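Transcriptional regulator (Pyrococcus horikoshii, PDB 1UDD) is an all-helical protein of the TENA/THI-4/PQQC family, described as a transcriptional regulator, whose precise function remains unassigned. Local coordinates at residues 41-46 against 88-93. Residues are numbered along the deposited sequence; the frame is centred on the assembly and turned at random.
Sequences FYVLQD and VKLLKE
Beside the methyl contact of Val43 with Leu90 and Leu91 lies a neighbouring ring, that of Tyr42, which takes no part in it. Over one face of this ring sits Asp46 OD2, 3.4 Å above the plane and shifted toward the rim. Trp208 and Phe25 also meet the ring, and Tyr42 OH is hydrogen-bonded to Tyr140 OH.

The join between the two segments is wholly aliphatic. Val43 points at the other helix and divides its methyls between two leucines. CG1, set opposite the backbone N (chi1 172°), reaches Leu91 CD2 at 3.7 Å, the two side chains meeting at a slant. Val43 CG2 approaches Leu90 CD2 tip to tip at 4.0 Å; this leucine methyl also lies 4.1 Å from Val43 CG1, so it faces both valine branches. Leu44 adds a looser touch, its CD1 4.3 Å from Leu91 CD2.

Within the helical TENA/THI-4/PQQC fold this is a near-antiparallel helix pair, the segment axes 11.0 Å apart and their directions 153° from each other. That wide spacing is bridged by side-chain ends, and only 149 Å² is buried. Val43 O takes two hydrogen bonds, from Asp46 N at 2.8 Å and from Tyr87 OH, the second a polar tie to helix 82-93 just before the leucines. Ile158 and Trp162 of helix 157-164 pack against Leu90, while Leu96 and Thr104 of the loops touch Leu44.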
ATOM      1  N   PHE A  41      18.792  18.104  20.670  1.00 37.49           N
ATOM      2  CA  PHE A  41      18.044  18.397  19.445  1.00 38.67           C
ATOM      3  C   PHE A  41      17.957  17.133  18.584  1.00 37.49           C
ATOM      4  O   PHE A  41      16.916  16.839  17.986  1.00 34.64           O
ATOM      5  CB  PHE A  41      18.730  19.493  18.636  1.00 37.72           C
ATOM      6  CG  PHE A  41      17.985  19.867  17.398  1.00 41.97           C
ATOM      7  CD1 PHE A  41      16.930  20.778  17.452  1.00 44.09           C
ATOM      8  CD2 PHE A  41      18.304  19.281  16.179  1.00 40.54           C
ATOM      9  CE1 PHE A  41      16.199  21.100  16.301  1.00 43.43           C
ATOM     10  CE2 PHE A  41      17.583  19.590  15.029  1.00 43.67           C
ATOM     11  CZ  PHE A  41      16.526  20.503  15.087  1.00 43.94           C
ATOM     12  N   TYR A  42      19.071  16.409  18.524  1.00 36.21           N
ATOM     13  CA  TYR A  42      19.165  15.167  17.772  1.00 36.28           C
ATOM     14  C   TYR A  42      18.247  14.106  18.378  1.00 37.28           C
ATOM     15  O   TYR A  42      17.401  13.538  17.677  1.00 37.45           O
ATOM     16  CB  TYR A  42      20.626  14.677  17.762  1.00 35.96           C
ATOM     17  CG  TYR A  42      20.814  13.223  17.375  1.00 35.41           C
ATOM     18  CD1 TYR A  42      20.534  12.772  16.078  1.00 34.00           C
ATOM     19  CD2 TYR A  42      21.248  12.294  18.315  1.00 36.31           C
ATOM     20  CE1 TYR A  42      20.683  11.424  15.737  1.00 35.12           C
ATOM     21  CE2 TYR A  42      21.397  10.951  17.989  1.00 36.50           C
ATOM     22  CZ  TYR A  42      21.110  10.524  16.701  1.00 35.90           C
ATOM     23  OH  TYR A  42      21.223   9.189  16.406  1.00 36.84           O
ATOM     24  N   VAL A  43      18.403  13.839  19.676  1.00 37.92           N
ATOM     25  CA  VAL A  43      17.563  12.837  20.325  1.00 38.58           C
ATOM     26  C   VAL A  43      16.094  13.152  20.063  1.00 39.53           C
ATOM     27  O   VAL A  43      15.310  12.267  19.714  1.00 40.31           O
ATOM     28  CB  VAL A  43      17.820  12.767  21.855  1.00 40.08           C
ATOM     29  CG1 VAL A  43      16.783  11.855  22.520  1.00 39.04           C
ATOM     30  CG2 VAL A  43      19.221  12.223  22.125  1.00 35.53           C
ATOM     31  N   LEU A  44      15.729  14.420  20.216  1.00 40.24           N
ATOM     32  CA  LEU A  44      14.354  14.849  19.982  1.00 41.56           C
ATOM     33  C   LEU A  44      13.877  14.447  18.586  1.00 40.22           C
ATOM     34  O   LEU A  44      12.775  13.914  18.428  1.00 41.40           O
ATOM     35  CB  LEU A  44      14.237  16.366  20.155  1.00 40.26           C
ATOM     36  CG  LEU A  44      13.574  16.881  21.441  1.00 43.50           C
ATOM     37  CD1 LEU A  44      14.145  16.166  22.649  1.00 44.61           C
ATOM     38  CD2 LEU A  44      13.785  18.392  21.556  1.00 43.38           C
ATOM     39  N   GLN A  45      14.706  14.703  17.577  1.00 38.97           N
ATOM     40  CA  GLN A  45      14.365  14.362  16.204  1.00 36.02           C
ATOM     41  C   GLN A  45      14.278  12.840  16.009  1.00 36.84           C
ATOM     42  O   GLN A  45      13.745  12.376  15.000  1.00 36.97           O
ATOM     43  CB  GLN A  45      15.408  14.937  15.242  1.00 38.59           C
ATOM     44  CG  GLN A  45      15.424  16.452  15.112  1.00 37.78           C
ATOM     45  CD  GLN A  45      14.193  17.004  14.415  1.00 41.58           C
ATOM     46  OE1 GLN A  45      13.867  16.612  13.291  1.00 39.57           O
ATOM     47  NE2 GLN A  45      13.503  17.930  15.080  1.00 39.84           N
ATOM     48  N   ASP A  46      14.788  12.070  16.973  1.00 33.27           N
ATOM     49  CA  ASP A  46      14.757  10.615  16.874  1.00 35.90           C
ATOM     50  C   ASP A  46      13.393   9.958  17.033  1.00 37.95           C
ATOM     51  O   ASP A  46      13.216   8.812  16.612  1.00 35.73           O
ATOM     52  CB  ASP A  46      15.715   9.967  17.873  1.00 35.06           C
ATOM     53  CG  ASP A  46      17.162  10.124  17.470  1.00 37.79           C
ATOM     54  OD1 ASP A  46      17.449  10.151  16.255  1.00 36.27           O
ATOM     55  OD2 ASP A  46      18.017  10.214  18.372  1.00 44.12           O
ATOM     56  N   VAL A  88      12.907   6.543  26.186  1.00 41.27           N
ATOM     57  CA  VAL A  88      12.348   7.325  27.284  1.00 42.50           C
ATOM     58  C   VAL A  88      13.393   7.504  28.386  1.00 44.45           C
ATOM     59  O   VAL A  88      13.528   8.596  28.944  1.00 45.49           O
ATOM     60  CB  VAL A  88      11.078   6.656  27.872  1.00 41.90           C
ATOM     61  CG1 VAL A  88      10.722   7.273  29.232  1.00 40.94           C
ATOM     62  CG2 VAL A  88       9.918   6.842  26.909  1.00 41.14           C
ATOM     63  N   LYS A  89      14.136   6.438  28.688  1.00 45.85           N
ATOM     64  CA  LYS A  89      15.177   6.495  29.715  1.00 47.85           C
ATOM     65  C   LYS A  89      16.258   7.492  29.320  1.00 48.64           C
ATOM     66  O   LYS A  89      16.789   8.214  30.170  1.00 47.68           O
ATOM     67  CB  LYS A  89      15.809   5.117  29.943  1.00 48.18           C
ATOM     68  CG  LYS A  89      14.874   4.113  30.583  1.00 51.92           C
ATOM     69  CD  LYS A  89      15.592   2.835  31.010  1.00 54.54           C
ATOM     70  CE  LYS A  89      14.597   1.810  31.552  1.00 56.34           C
ATOM     71  NZ  LYS A  89      15.227   0.500  31.915  1.00 58.06           N
ATOM     72  N   LEU A  90      16.584   7.526  28.029  1.00 48.12           N
ATOM     73  CA  LEU A  90      17.586   8.455  27.517  1.00 46.01           C
ATOM     74  C   LEU A  90      17.038   9.874  27.636  1.00 46.88           C
ATOM     75  O   LEU A  90      17.736  10.784  28.094  1.00 46.89           O
ATOM     76  CB  LEU A  90      17.908   8.149  26.051  1.00 44.36           C
ATOM     77  CG  LEU A  90      18.724   9.186  25.271  1.00 44.22           C
ATOM     78  CD1 LEU A  90      20.049   9.482  25.989  1.00 42.18           C
ATOM     79  CD2 LEU A  90      18.976   8.657  23.858  1.00 40.47           C
ATOM     80  N   LEU A  91      15.790  10.059  27.215  1.00 45.46           N
ATOM     81  CA  LEU A  91      15.146  11.369  27.296  1.00 45.92           C
ATOM     82  C   LEU A  91      15.186  11.888  28.731  1.00 47.94           C
ATOM     83  O   LEU A  91      15.373  13.087  28.965  1.00 46.91           O
ATOM     84  CB  LEU A  91      13.687  11.269  26.856  1.00 43.73           C
ATOM     85  CG  LEU A  91      13.416  11.040  25.371  1.00 44.41           C
ATOM     86  CD1 LEU A  91      11.952  10.688  25.193  1.00 43.65           C
ATOM     87  CD2 LEU A  91      13.789  12.286  24.563  1.00 39.49           C
ATOM     88  N   LYS A  92      15.001  10.976  29.683  1.00 49.60           N
ATOM     89  CA  LYS A  92      15.001  11.330  31.093  1.00 52.69           C
ATOM     90  C   LYS A  92      16.353  11.906  31.504  1.00 53.46           C
ATOM     91  O   LYS A  92      16.425  13.017  32.039  1.00 53.98           O
ATOM     92  CB  LYS A  92      14.659  10.111  31.954  1.00 54.87           C
ATOM     93  CG  LYS A  92      14.555  10.435  33.446  1.00 59.88           C
ATOM     94  CD  LYS A  92      13.842   9.343  34.245  1.00 62.07           C
ATOM     95  CE  LYS A  92      13.504   9.827  35.660  1.00 62.16           C
ATOM     96  NZ  LYS A  92      12.776   8.802  36.470  1.00 63.17           N
ATOM     97  N   GLU A  93      17.424  11.156  31.248  1.00 51.68           N
ATOM     98  CA  GLU A  93      18.768  11.608  31.580  1.00 50.53           C
ATOM     99  C   GLU A  93      19.009  13.024  31.055  1.00 50.59           C
ATOM    100  O   GLU A  93      19.807  13.770  31.621  1.00 53.27           O
ATOM    101  CB  GLU A  93      19.820  10.677  30.972  1.00 50.84           C
ATOM    102  CG  GLU A  93      19.704   9.230  31.379  1.00 51.39           C
ATOM    103  CD  GLU A  93      20.711   8.352  30.661  1.00 56.89           C
ATOM    104  OE1 GLU A  93      20.833   8.468  29.422  1.00 59.00           O
ATOM    105  OE2 GLU A  93      21.380   7.535  31.331  1.00 61.51           O
TER